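Local structure of S.cerevisiae chromosome XVI reading frame ORF YPL253c (Saccharomyces cerevisiae, 2O0A) at residues Y122-F134 with L167-L181. The protein recruits the kinesin Kar3 to microtubules, targets or maintains it at the spindle pole body and, paired with it, cross-links antiparallel microtubules; its C-terminal domain has a motor fold without a nucleotide-binding site. Sequence-based numbering, arbitrary orientation.
Sequences YQKQYVITLQFVF and LDSKLVIIENGLEDL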
loop_
_atom_site.group_PDB
_atom_site.type_symbol
_atom_site.label_atom_id
_atom_site.label_comp_id
_atom_site.label_asym_id
_atom_site.label_seq_id
_atom_site.Cartn_x
_atom_site.Cartn_y
_atom_site.Cartn_z
ATOM N N TYR A 122 -9.214 -15.563 -3.574
ATOM C CA TYR A 122 -9.884 -14.381 -4.124
ATOM C C TYR A 122 -10.400 -14.659 -5.513
ATOM O O TYR A 122 -11.502 -14.230 -5.849
ATOM C CB TYR A 122 -8.959 -13.142 -4.069
ATOM C CG TYR A 122 -8.344 -13.064 -2.706
ATOM C CD1 TYR A 122 -9.144 -12.884 -1.570
ATOM C CD2 TYR A 122 -6.979 -13.276 -2.523
ATOM C CE1 TYR A 122 -8.596 -12.873 -0.295
ATOM C CE2 TYR A 122 -6.421 -13.266 -1.237
ATOM C CZ TYR A 122 -7.234 -13.062 -0.139
ATOM O OH TYR A 122 -6.685 -13.085 1.116
ATOM N N GLN A 123 -9.637 -15.421 -6.297
ATOM C CA GLN A 123 -10.099 -15.876 -7.622
ATOM C C GLN A 123 -11.293 -16.833 -7.528
ATOM O O GLN A 123 -12.114 -16.892 -8.447
ATOM C CB GLN A 123 -8.954 -16.530 -8.394
ATOM C CG GLN A 123 -7.929 -15.555 -8.965
ATOM C CD GLN A 123 -8.454 -14.794 -10.183
ATOM O OE1 GLN A 123 -9.666 -14.782 -10.450
ATOM N NE2 GLN A 123 -7.554 -14.168 -10.924
ATOM N N LYS A 124 -11.408 -17.569 -6.423
ATOM C CA LYS A 124 -12.562 -18.470 -6.254
ATOM C C LYS A 124 -13.858 -17.724 -6.038
ATOM O O LYS A 124 -14.920 -18.169 -6.487
ATOM C CB LYS A 124 -12.333 -19.454 -5.110
ATOM C CG LYS A 124 -11.169 -20.370 -5.379
ATOM C CD LYS A 124 -11.002 -21.402 -4.279
ATOM C CE LYS A 124 -9.604 -22.006 -4.290
ATOM N NZ LYS A 124 -9.221 -22.570 -5.615
ATOM N N GLN A 125 -13.753 -16.578 -5.375
ATOM C CA GLN A 125 -14.897 -15.805 -4.930
ATOM C C GLN A 125 -15.249 -14.632 -5.848
ATOM O O GLN A 125 -16.384 -14.149 -5.808
ATOM C CB GLN A 125 -14.640 -15.267 -3.528
ATOM C CG GLN A 125 -14.295 -16.303 -2.463
ATOM C CD GLN A 125 -13.818 -15.628 -1.193
ATOM O OE1 GLN A 125 -12.660 -15.221 -1.083
ATOM N NE2 GLN A 125 -14.719 -15.472 -0.240
ATOM N N TYR A 126 -14.283 -14.171 -6.636
ATOM C CA TYR A 126 -14.439 -12.927 -7.408
ATOM C C TYR A 126 -13.866 -13.038 -8.798
ATOM O O TYR A 126 -12.885 -13.766 -9.024
ATOM C CB TYR A 126 -13.691 -11.764 -6.729
ATOM C CG TYR A 126 -14.105 -11.504 -5.311
ATOM C CD1 TYR A 126 -15.201 -10.692 -5.019
ATOM C CD2 TYR A 126 -13.380 -12.060 -4.246
ATOM C CE1 TYR A 126 -15.589 -10.456 -3.701
ATOM C CE2 TYR A 126 -13.736 -11.811 -2.942
ATOM C CZ TYR A 126 -14.848 -11.028 -2.667
ATOM O OH TYR A 126 -15.206 -10.800 -1.354
ATOM N N VAL A 127 -14.450 -12.269 -9.724
ATOM C CA VAL A 127 -13.732 -11.937 -10.955
ATOM C C VAL A 127 -12.978 -10.632 -10.680
ATOM O O VAL A 127 -13.529 -9.684 -10.118
ATOM C CB VAL A 127 -14.666 -11.773 -12.166
ATOM C CG1 VAL A 127 -13.892 -11.283 -13.392
ATOM C CG2 VAL A 127 -15.313 -13.115 -12.501
ATOM N N ILE A 128 -11.703 -10.633 -11.033
ATOM C CA ILE A 128 -10.774 -9.571 -10.624
ATOM C C ILE A 128 -10.298 -8.784 -11.838
ATOM O O ILE A 128 -9.844 -9.375 -12.828
ATOM C CB ILE A 128 -9.552 -10.175 -9.861
ATOM C CG1 ILE A 128 -10.047 -10.933 -8.629
ATOM C CG2 ILE A 128 -8.557 -9.081 -9.465
ATOM C CD1 ILE A 128 -8.978 -11.702 -7.884
ATOM N N THR A 129 -10.419 -7.457 -11.774
ATOM C CA THR A 129 -9.904 -6.598 -12.843
ATOM C C THR A 129 -8.778 -5.708 -12.345
ATOM O O THR A 129 -8.642 -5.482 -11.146
ATOM C CB THR A 129 -10.995 -5.666 -13.406
ATOM O OG1 THR A 129 -11.293 -4.651 -12.448
ATOM C CG2 THR A 129 -12.256 -6.453 -13.696
ATOM N N LEU A 130 -7.989 -5.202 -13.281
ATOM C CA LEU A 130 -6.887 -4.313 -12.941
ATOM C C LEU A 130 -6.702 -3.213 -13.973
ATOM O O LEU A 130 -6.804 -3.457 -15.171
ATOM C CB LEU A 130 -5.591 -5.131 -12.761
ATOM C CG LEU A 130 -4.349 -4.414 -12.204
ATOM C CD1 LEU A 130 -3.482 -5.336 -11.328
ATOM C CD2 LEU A 130 -3.515 -3.802 -13.335
ATOM N N GLN A 131 -6.446 -2.015 -13.464
ATOM C CA GLN A 131 -5.949 -0.886 -14.261
ATOM C C GLN A 131 -4.704 -0.356 -13.581
ATOM O O GLN A 131 -4.558 -0.502 -12.371
ATOM C CB GLN A 131 -6.989 0.231 -14.326
ATOM C CG GLN A 131 -8.278 -0.203 -15.017
ATOM C CD GLN A 131 -9.359 0.810 -14.858
ATOM O OE1 GLN A 131 -9.971 0.916 -13.796
ATOM N NE2 GLN A 131 -9.613 1.569 -15.909
ATOM N N PHE A 132 -3.823 0.264 -14.351
ATOM C CA PHE A 132 -2.544 0.739 -13.810
ATOM C C PHE A 132 -2.151 1.971 -14.599
ATOM O O PHE A 132 -1.912 1.888 -15.797
ATOM C CB PHE A 132 -1.513 -0.402 -13.942
ATOM C CG PHE A 132 -0.131 -0.097 -13.418
ATOM C CD1 PHE A 132 0.132 0.968 -12.566
ATOM C CD2 PHE A 132 0.911 -0.947 -13.765
ATOM C CE1 PHE A 132 1.435 1.214 -12.094
ATOM C CE2 PHE A 132 2.208 -0.723 -13.286
ATOM C CZ PHE A 132 2.471 0.350 -12.472
ATOM N N VAL A 133 -2.123 3.111 -13.913
ATOM C CA VAL A 133 -1.704 4.362 -14.535
ATOM C C VAL A 133 -0.576 5.006 -13.739
ATOM O O VAL A 133 -0.348 4.658 -12.586
ATOM C CB VAL A 133 -2.867 5.375 -14.659
ATOM C CG1 VAL A 133 -4.021 4.787 -15.462
ATOM C CG2 VAL A 133 -3.338 5.824 -13.286
ATOM N N PHE A 134 0.126 5.944 -14.373
ATOM C CA PHE A 134 1.146 6.729 -13.685
ATOM C C PHE A 134 0.889 8.213 -13.901
ATOM O O PHE A 134 0.691 8.646 -15.034
ATOM C CB PHE A 134 2.547 6.352 -14.168
ATOM C CG PHE A 134 3.649 7.009 -13.396
ATOM C CD1 PHE A 134 3.973 6.564 -12.121
ATOM C CD2 PHE A 134 4.358 8.073 -13.940
ATOM C CE1 PHE A 134 4.985 7.160 -11.393
ATOM C CE2 PHE A 134 5.382 8.683 -13.217
ATOM C CZ PHE A 134 5.693 8.222 -11.940
ATOM N N LEU A 167 -11.006 5.385 -13.530
ATOM C CA LEU A 167 -9.859 5.535 -14.402
ATOM C C LEU A 167 -10.315 5.266 -15.826
ATOM O O LEU A 167 -10.901 4.219 -16.116
ATOM C CB LEU A 167 -8.743 4.555 -14.001
ATOM C CG LEU A 167 -7.791 4.886 -12.841
ATOM C CD1 LEU A 167 -8.493 5.170 -11.518
ATOM C CD2 LEU A 167 -6.809 3.739 -12.671
ATOM N N ASP A 168 -10.086 6.239 -16.700
ATOM C CA ASP A 168 -10.255 6.038 -18.120
ATOM C C ASP A 168 -8.886 5.590 -18.596
ATOM O O ASP A 168 -8.005 6.410 -18.876
ATOM C CB ASP A 168 -10.694 7.349 -18.781
ATOM C CG ASP A 168 -10.832 7.247 -20.279
ATOM O OD1 ASP A 168 -10.584 6.172 -20.869
ATOM O OD2 ASP A 168 -11.201 8.285 -20.879
ATOM N N SER A 169 -8.701 4.268 -18.582
ATOM C CA SER A 169 -7.448 3.630 -18.948
ATOM C C SER A 169 -7.754 2.168 -19.190
ATOM O O SER A 169 -8.827 1.680 -18.821
ATOM C CB SER A 169 -6.410 3.785 -17.827
ATOM O OG SER A 169 -6.703 2.927 -16.737
ATOM N N LYS A 170 -6.813 1.476 -19.825
ATOM C CA LYS A 170 -6.983 0.071 -20.162
ATOM C C LYS A 170 -7.284 -0.774 -18.929
ATOM O O LYS A 170 -6.572 -0.695 -17.918
ATOM C CB LYS A 170 -5.721 -0.447 -20.838
ATOM C CG LYS A 170 -5.764 -1.921 -21.208
ATOM C CD LYS A 170 -6.805 -2.220 -22.272
ATOM C CE LYS A 170 -6.924 -3.724 -22.498
ATOM N NZ LYS A 170 -5.597 -4.351 -22.787
ATOM N N LEU A 171 -8.331 -1.587 -19.036
ATOM C CA LEU A 171 -8.735 -2.506 -17.974
ATOM C C LEU A 171 -8.569 -3.945 -18.440
ATOM O O LEU A 171 -8.990 -4.314 -19.543
ATOM C CB LEU A 171 -10.188 -2.246 -17.566
ATOM C CG LEU A 171 -10.744 -3.096 -16.414
ATOM C CD1 LEU A 171 -11.754 -2.341 -15.583
ATOM C CD2 LEU A 171 -11.331 -4.415 -16.900
ATOM N N VAL A 172 -7.951 -4.756 -17.588
ATOM C CA VAL A 172 -7.737 -6.169 -17.879
ATOM C C VAL A 172 -8.456 -7.014 -16.837
ATOM O O VAL A 172 -8.422 -6.720 -15.641
ATOM C CB VAL A 172 -6.240 -6.524 -17.884
ATOM C CG1 VAL A 172 -6.033 -8.012 -18.126
ATOM C CG2 VAL A 172 -5.486 -5.696 -18.947
ATOM N N ILE A 173 -9.116 -8.071 -17.301
ATOM C CA ILE A 173 -9.656 -9.079 -16.403
ATOM C C ILE A 173 -8.580 -10.143 -16.180
ATOM O O ILE A 173 -8.099 -10.748 -17.133
ATOM C CB ILE A 173 -10.936 -9.692 -16.978
ATOM C CG1 ILE A 173 -12.002 -8.601 -17.103
ATOM C CG2 ILE A 173 -11.396 -10.828 -16.072
ATOM C CD1 ILE A 173 -13.279 -9.035 -17.798
ATOM N N ILE A 174 -8.178 -10.339 -14.921
ATOM C CA ILE A 174 -7.091 -11.258 -14.604
ATOM C C ILE A 174 -7.600 -12.686 -14.341
ATOM O O ILE A 174 -8.378 -12.904 -13.428
ATOM C CB ILE A 174 -6.303 -10.787 -13.350
ATOM C CG1 ILE A 174 -5.812 -9.358 -13.526
ATOM C CG2 ILE A 174 -5.138 -11.755 -13.050
ATOM C CD1 ILE A 174 -4.944 -8.889 -12.374
ATOM N N GLU A 175 -7.152 -13.640 -15.150
ATOM C CA GLU A 175 -7.518 -15.049 -14.952
ATOM C C GLU A 175 -6.398 -15.795 -14.231
ATOM O O GLU A 175 -6.649 -16.556 -13.296
ATOM C CB GLU A 175 -7.796 -15.734 -16.295
ATOM C CG GLU A 175 -8.780 -15.014 -17.212
ATOM C CD GLU A 175 -10.224 -15.086 -16.737
ATOM O OE1 GLU A 175 -10.523 -15.880 -15.815
ATOM O OE2 GLU A 175 -11.069 -14.349 -17.297
ATOM N N ASN A 176 -5.165 -15.570 -14.681
ATOM C CA ASN A 176 -4.002 -16.284 -14.156
ATOM C C ASN A 176 -2.894 -15.311 -13.742
ATOM O O ASN A 176 -1.812 -15.280 -14.338
ATOM C CB ASN A 176 -3.488 -17.302 -15.185
ATOM C CG ASN A 176 -4.574 -18.263 -15.662
ATOM O OD1 ASN A 176 -5.236 -18.922 -14.861
ATOM N ND2 ASN A 176 -4.757 -18.338 -16.975
ATOM N N GLY A 177 -3.184 -14.501 -12.729
ATOM C CA GLY A 177 -2.198 -13.606 -12.136
ATOM C C GLY A 177 -1.408 -12.792 -13.141
ATOM O O GLY A 177 -1.980 -12.208 -14.069
ATOM N N LEU A 178 -0.088 -12.779 -12.968
ATOM C CA LEU A 178 0.802 -11.950 -13.782
ATOM C C LEU A 178 0.777 -12.255 -15.284
ATOM O O LEU A 178 1.190 -11.428 -16.093
ATOM C CB LEU A 178 2.234 -12.029 -13.247
ATOM C CG LEU A 178 2.494 -11.401 -11.875
ATOM C CD1 LEU A 178 3.812 -11.911 -11.333
ATOM C CD2 LEU A 178 2.512 -9.886 -11.970
ATOM N N GLU A 179 0.259 -13.430 -15.646
ATOM C CA GLU A 179 0.200 -13.894 -17.044
ATOM C C GLU A 179 -0.721 -13.052 -17.927
ATOM O O GLU A 179 -0.569 -13.014 -19.149
ATOM C CB GLU A 179 -0.246 -15.363 -17.080
ATOM C CG GLU A 179 0.768 -16.314 -16.455
ATOM C CD GLU A 179 0.194 -17.682 -16.129
ATOM O OE1 GLU A 179 -0.568 -18.234 -16.953
ATOM O OE2 GLU A 179 0.513 -18.212 -15.045
ATOM N N ASP A 180 -1.677 -12.381 -17.304
ATOM C CA ASP A 180 -2.615 -11.535 -18.032
ATOM C C ASP A 180 -2.154 -10.096 -18.118
ATOM O O ASP A 180 -2.830 -9.246 -18.725
ATOM C CB ASP A 180 -3.994 -11.631 -17.396
ATOM C CG ASP A 180 -4.621 -12.986 -17.610
ATOM O OD1 ASP A 180 -4.467 -13.543 -18.718
ATOM O OD2 ASP A 180 -5.244 -13.504 -16.670
ATOM N N LEU A 181 -1.006 -9.818 -17.510
ATOM C CA LEU A 181 -0.484 -8.460 -17.471
ATOM C C LEU A 181 0.749 -8.330 -18.357
ATOM O O LEU A 181 1.382 -9.348 -18.692
ATOM C CB LEU A 181 -0.177 -8.055 -16.023
ATOM C CG LEU A 181 -1.409 -8.034 -15.116
ATOM C CD1 LEU A 181 -0.982 -7.857 -13.671
ATOM C CD2 LEU A 181 -2.408 -6.964 -15.534
HETATM O O HOH W 1 -10.727 -13.050 -12.274
HETATM O O HOH W 2 -12.067 2.622 -13.178
HETATM O O HOH W 3 -4.702 0.949 -17.084
#
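Strand 126-134 pairs antiparallel with the short strand 172-174 around Leu-130 and Val-172, a hydrogen-bonded pair (Leu-130 N to Val-172 O 2.8 Å, Val-172 N to Leu-130 O 3.0 Å), while Ile-174 N reaches Ile-128 O. At the non-hydrogen-bonded pair Thr-129 and Ile-173, CG2 of the threonine meets CG1 of the isoleucine, and Leu-171 CD2 rests on Thr-129 CB at 3.7 Å; the threonine hydroxyl bonds instead to Gln-204 of strand 197-207. On the other face Ile-174 CD1 lies against Leu-130 CB, and Leu-130 CD2 meets Leu-181 CD2. Gln-131, with CG anti to the carbonyl carbon (chi1 -63°) and the chain extended beyond it, sends NE2 to Leu-167 O and Ser-169 O, each at 3.0 Å and approached from above the carbonyl plane. Its OE1 accepts from a water that in turn accepts from Leu-167 N. With an alanine in place of Gln-131, both carbonyls would probably lose this donor, and the chain at 167-169 its tie to the strand. Gln-123, on the helix leading into the strand, gives Ile-174 O a nearly straight bond (172°) from above the carbonyl plane; NE2 also bonds Ala-116 O of helix 105-116. A water joins its OE1 to Ile-174 O and Ile-128 N. In this kinesin-like fold, side-chain amides and waters thus supply polar partners beyond the short backbone ladder.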